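Local coordinates for Ras-interacting protein 1 (Homo sapiens, PDB 5KHO) that binds GTPases, probably of the Ras family through its Ras-associating domain, and regulates GTPase signalling, cell architecture and adhesion in endothelial cells, as blood vessel formation requires, at residues Glu45-Ala50 against Phe123-Arg128. Sequence-based numbering, arbitrary orientation.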
ATOM      1  N   GLU B  45      -9.197  -3.856 -18.775  1.00 88.44           N
ATOM      2  CA  GLU B  45     -10.607  -3.503 -18.890  1.00 93.60           C
ATOM      3  C   GLU B  45     -10.867  -2.055 -18.482  1.00 94.82           C
ATOM      4  O   GLU B  45     -11.613  -1.347 -19.161  1.00103.85           O
ATOM      5  CB  GLU B  45     -11.473  -4.433 -18.044  1.00100.61           C
ATOM      6  CG  GLU B  45     -11.833  -5.747 -18.715  1.00112.58           C
ATOM      7  CD  GLU B  45     -12.460  -6.750 -17.759  1.00125.95           C
ATOM      8  OE1 GLU B  45     -12.803  -6.381 -16.610  1.00132.68           O
ATOM      9  OE2 GLU B  45     -12.613  -7.924 -18.161  1.00134.57           O
ATOM     10  N   LEU B  46     -10.246  -1.615 -17.390  1.00 90.49           N
ATOM     11  CA  LEU B  46     -10.463  -0.257 -16.896  1.00 90.27           C
ATOM     12  C   LEU B  46      -9.716   0.809 -17.693  1.00 88.80           C
ATOM     13  O   LEU B  46     -10.201   1.933 -17.793  1.00 93.52           O
ATOM     14  CB  LEU B  46     -10.184  -0.142 -15.391  1.00 89.96           C
ATOM     15  CG  LEU B  46     -10.996  -1.011 -14.419  1.00 92.76           C
ATOM     16  CD1 LEU B  46     -10.694  -0.543 -13.012  1.00 99.04           C
ATOM     17  CD2 LEU B  46     -12.504  -0.996 -14.658  1.00 92.39           C
ATOM     18  N   VAL B  47      -8.561   0.457 -18.263  1.00 86.33           N
ATOM     19  CA  VAL B  47      -7.827   1.356 -19.168  1.00 87.11           C
ATOM     20  C   VAL B  47      -8.692   1.637 -20.402  1.00 89.96           C
ATOM     21  O   VAL B  47      -8.840   2.798 -20.819  1.00 93.41           O
ATOM     22  CB  VAL B  47      -6.415   0.816 -19.537  1.00 86.68           C
ATOM     23  CG1 VAL B  47      -5.754   1.651 -20.623  1.00 83.50           C
ATOM     24  CG2 VAL B  47      -5.505   0.803 -18.318  1.00 87.65           C
ATOM     25  N   ALA B  48      -9.291   0.574 -20.939  1.00 90.33           N
ATOM     26  CA  ALA B  48     -10.217   0.668 -22.072  1.00 91.92           C
ATOM     27  C   ALA B  48     -11.440   1.572 -21.825  1.00 90.27           C
ATOM     28  O   ALA B  48     -11.752   2.402 -22.680  1.00 94.19           O
ATOM     29  CB  ALA B  48     -10.643  -0.721 -22.525  1.00 97.43           C
ATOM     30  N   GLU B  49     -12.100   1.430 -20.668  1.00 90.42           N
ATOM     31  CA  GLU B  49     -13.259   2.274 -20.311  1.00 93.00           C
ATOM     32  C   GLU B  49     -12.860   3.704 -19.966  1.00 91.73           C
ATOM     33  O   GLU B  49     -13.635   4.631 -20.211  1.00 91.39           O
ATOM     34  CB  GLU B  49     -14.080   1.682 -19.156  1.00102.78           C
ATOM     35  CG  GLU B  49     -15.521   2.200 -19.097  1.00111.81           C
ATOM     36  CD  GLU B  49     -16.233   1.926 -17.776  1.00121.33           C
ATOM     37  OE1 GLU B  49     -16.184   0.779 -17.277  1.00135.55           O
ATOM     38  OE2 GLU B  49     -16.870   2.860 -17.238  1.00116.62           O
ATOM     39  N   ALA B  50     -11.665   3.869 -19.394  1.00 90.69           N
ATOM     40  CA  ALA B  50     -11.141   5.190 -19.039  1.00 91.96           C
ATOM     41  C   ALA B  50     -10.842   6.025 -20.281  1.00 94.16           C
ATOM     42  O   ALA B  50     -11.214   7.203 -20.329  1.00 94.12           O
ATOM     43  CB  ALA B  50      -9.904   5.078 -18.149  1.00 89.74           C
ATOM     44  N   PHE B 123      -5.511   6.745  -8.304  1.00 70.78           N
ATOM     45  CA  PHE B 123      -5.272   6.074  -9.573  1.00 72.15           C
ATOM     46  C   PHE B 123      -5.095   7.106 -10.680  1.00 75.77           C
ATOM     47  O   PHE B 123      -5.864   8.055 -10.769  1.00 80.72           O
ATOM     48  CB  PHE B 123      -6.416   5.129  -9.934  1.00 73.39           C
ATOM     49  CG  PHE B 123      -6.301   3.765  -9.321  1.00 78.76           C
ATOM     50  CD1 PHE B 123      -5.212   2.943  -9.601  1.00 78.73           C
ATOM     51  CD2 PHE B 123      -7.305   3.284  -8.477  1.00 80.28           C
ATOM     52  CE1 PHE B 123      -5.118   1.680  -9.030  1.00 85.49           C
ATOM     53  CE2 PHE B 123      -7.219   2.022  -7.908  1.00 76.97           C
ATOM     54  CZ  PHE B 123      -6.124   1.218  -8.185  1.00 81.08           C
ATOM     55  N   GLU B 124      -4.075   6.913 -11.516  1.00 79.06           N
ATOM     56  CA  GLU B 124      -3.798   7.805 -12.646  1.00 76.48           C
ATOM     57  C   GLU B 124      -3.845   7.069 -13.992  1.00 75.05           C
ATOM     58  O   GLU B 124      -3.488   5.884 -14.080  1.00 69.95           O
ATOM     59  CB  GLU B 124      -2.456   8.524 -12.458  1.00 80.54           C
ATOM     60  CG  GLU B 124      -2.475   9.627 -11.395  1.00 89.83           C
ATOM     61  CD  GLU B 124      -1.133  10.344 -11.196  1.00 96.04           C
ATOM     62  OE1 GLU B 124      -0.062   9.792 -11.547  1.00 98.65           O
ATOM     63  OE2 GLU B 124      -1.145  11.475 -10.664  1.00 99.02           O
ATOM     64  N   LEU B 125      -4.324   7.767 -15.024  1.00 71.77           N
ATOM     65  CA  LEU B 125      -4.238   7.260 -16.387  1.00 73.51           C
ATOM     66  C   LEU B 125      -3.099   7.970 -17.092  1.00 77.98           C
ATOM     67  O   LEU B 125      -3.117   9.197 -17.227  1.00 85.35           O
ATOM     68  CB  LEU B 125      -5.531   7.502 -17.151  1.00 70.60           C
ATOM     69  CG  LEU B 125      -6.052   6.460 -18.149  1.00 71.49           C
ATOM     70  CD1 LEU B 125      -6.637   7.193 -19.347  1.00 68.29           C
ATOM     71  CD2 LEU B 125      -5.034   5.419 -18.594  1.00 67.02           C
ATOM     72  N   ARG B 126      -2.103   7.202 -17.521  1.00 77.89           N
ATOM     73  CA  ARG B 126      -0.914   7.768 -18.159  1.00 82.64           C
ATOM     74  C   ARG B 126      -0.491   7.020 -19.416  1.00 86.27           C
ATOM     75  O   ARG B 126      -0.803   5.830 -19.579  1.00 86.64           O
ATOM     76  CB  ARG B 126       0.255   7.801 -17.173  1.00 85.77           C
ATOM     77  CG  ARG B 126       0.185   8.910 -16.136  1.00 89.23           C
ATOM     78  CD  ARG B 126       1.424   8.860 -15.271  1.00 95.32           C
ATOM     79  NE  ARG B 126       1.311   9.703 -14.088  1.00 98.07           N
ATOM     80  CZ  ARG B 126       1.655  10.985 -14.040  1.00105.32           C
ATOM     81  NH1 ARG B 126       2.129  11.606 -15.117  1.00108.44           N
ATOM     82  NH2 ARG B 126       1.515  11.652 -12.902  1.00111.40           N
ATOM     83  N   GLY B 127       0.216   7.720 -20.306  1.00 79.00           N
ATOM     84  CA  GLY B 127       0.944   7.058 -21.380  1.00 80.90           C
ATOM     85  C   GLY B 127       1.909   6.059 -20.762  1.00 82.19           C
ATOM     86  O   GLY B 127       2.625   6.396 -19.809  1.00 83.77           O
ATOM     87  N   ARG B 128       1.904   4.830 -21.286  1.00 80.77           N
ATOM     88  CA  ARG B 128       2.726   3.730 -20.763  1.00 77.60           C
ATOM     89  C   ARG B 128       4.221   4.053 -20.650  1.00 75.68           C
ATOM     90  O   ARG B 128       4.840   3.700 -19.651  1.00 80.51           O
ATOM     91  CB  ARG B 128       2.510   2.455 -21.573  1.00 74.83           C
ATOM     92  CG  ARG B 128       2.903   1.191 -20.837  1.00 78.14           C
ATOM     93  CD  ARG B 128       2.185  -0.001 -21.441  1.00 86.51           C
ATOM     94  NE  ARG B 128       1.978  -1.064 -20.460  1.00 87.81           N
ATOM     95  CZ  ARG B 128       0.868  -1.232 -19.748  1.00 87.71           C
ATOM     96  NH1 ARG B 128       0.780  -2.238 -18.886  1.00 92.59           N
ATOM     97  NH2 ARG B 128      -0.158  -0.406 -19.893  1.00 88.00           N
TER
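L125 meets V47 and A50 through aliphatic carbons alone, so no flat group lies in the interface; those of segment 123-128 that pair with each other, the R126 guanidinium and the E124 carboxylate, belong to side chains on the reverse of the strand. E124 OE1 sits at the guanidinium edge, close to its plane, and takes both NE (2.9 Å) and NH2 of R126 (2.8 Å to the same OE1). The two nitrogens approach that oxygen from one face of the carboxylate, with NH2 43° out of its plane. Both residues have further partners: R126 NH1 reaches E130 of the following helix, and E124 OE2 pairs with R122, giving a charged row from R122 through E124 and R126 to E130 of helix 128-136.

The side facing the helix makes its contact through apolar groups. L125 directs its side chain at helix 43-54 and presents both methyls: CD1 lies 4.1 Å from A50 CB, whereas CD2 reaches V47 CG1 at 4.3 Å. CG of L125 also comes within 4.1 Å of A50 CB, so the alanine methyl rests against the branch point of the leucine. V47 has CG1 anti to the backbone N (chi1 172°), which extends this methyl from the helix flank to CD2. No hydrogen bond links the segments, and the contact buries a modest 125 Å². Its surroundings are equally hydrophobic: I21 on the parallel neighbouring strand touches both A50 and L125, while F73 and L75 on the antiparallel neighbour pack against V47.

The helix thus lies over strand 120-127, the central strand of a mixed sheet ordered 2-1-5-3-4, and its V47 and A50 share the core with L125, I21, F73 and L75 of the sheet. Such packing is characteristic of the ubiquitin-like beta-grasp fold of Ras-associating domains.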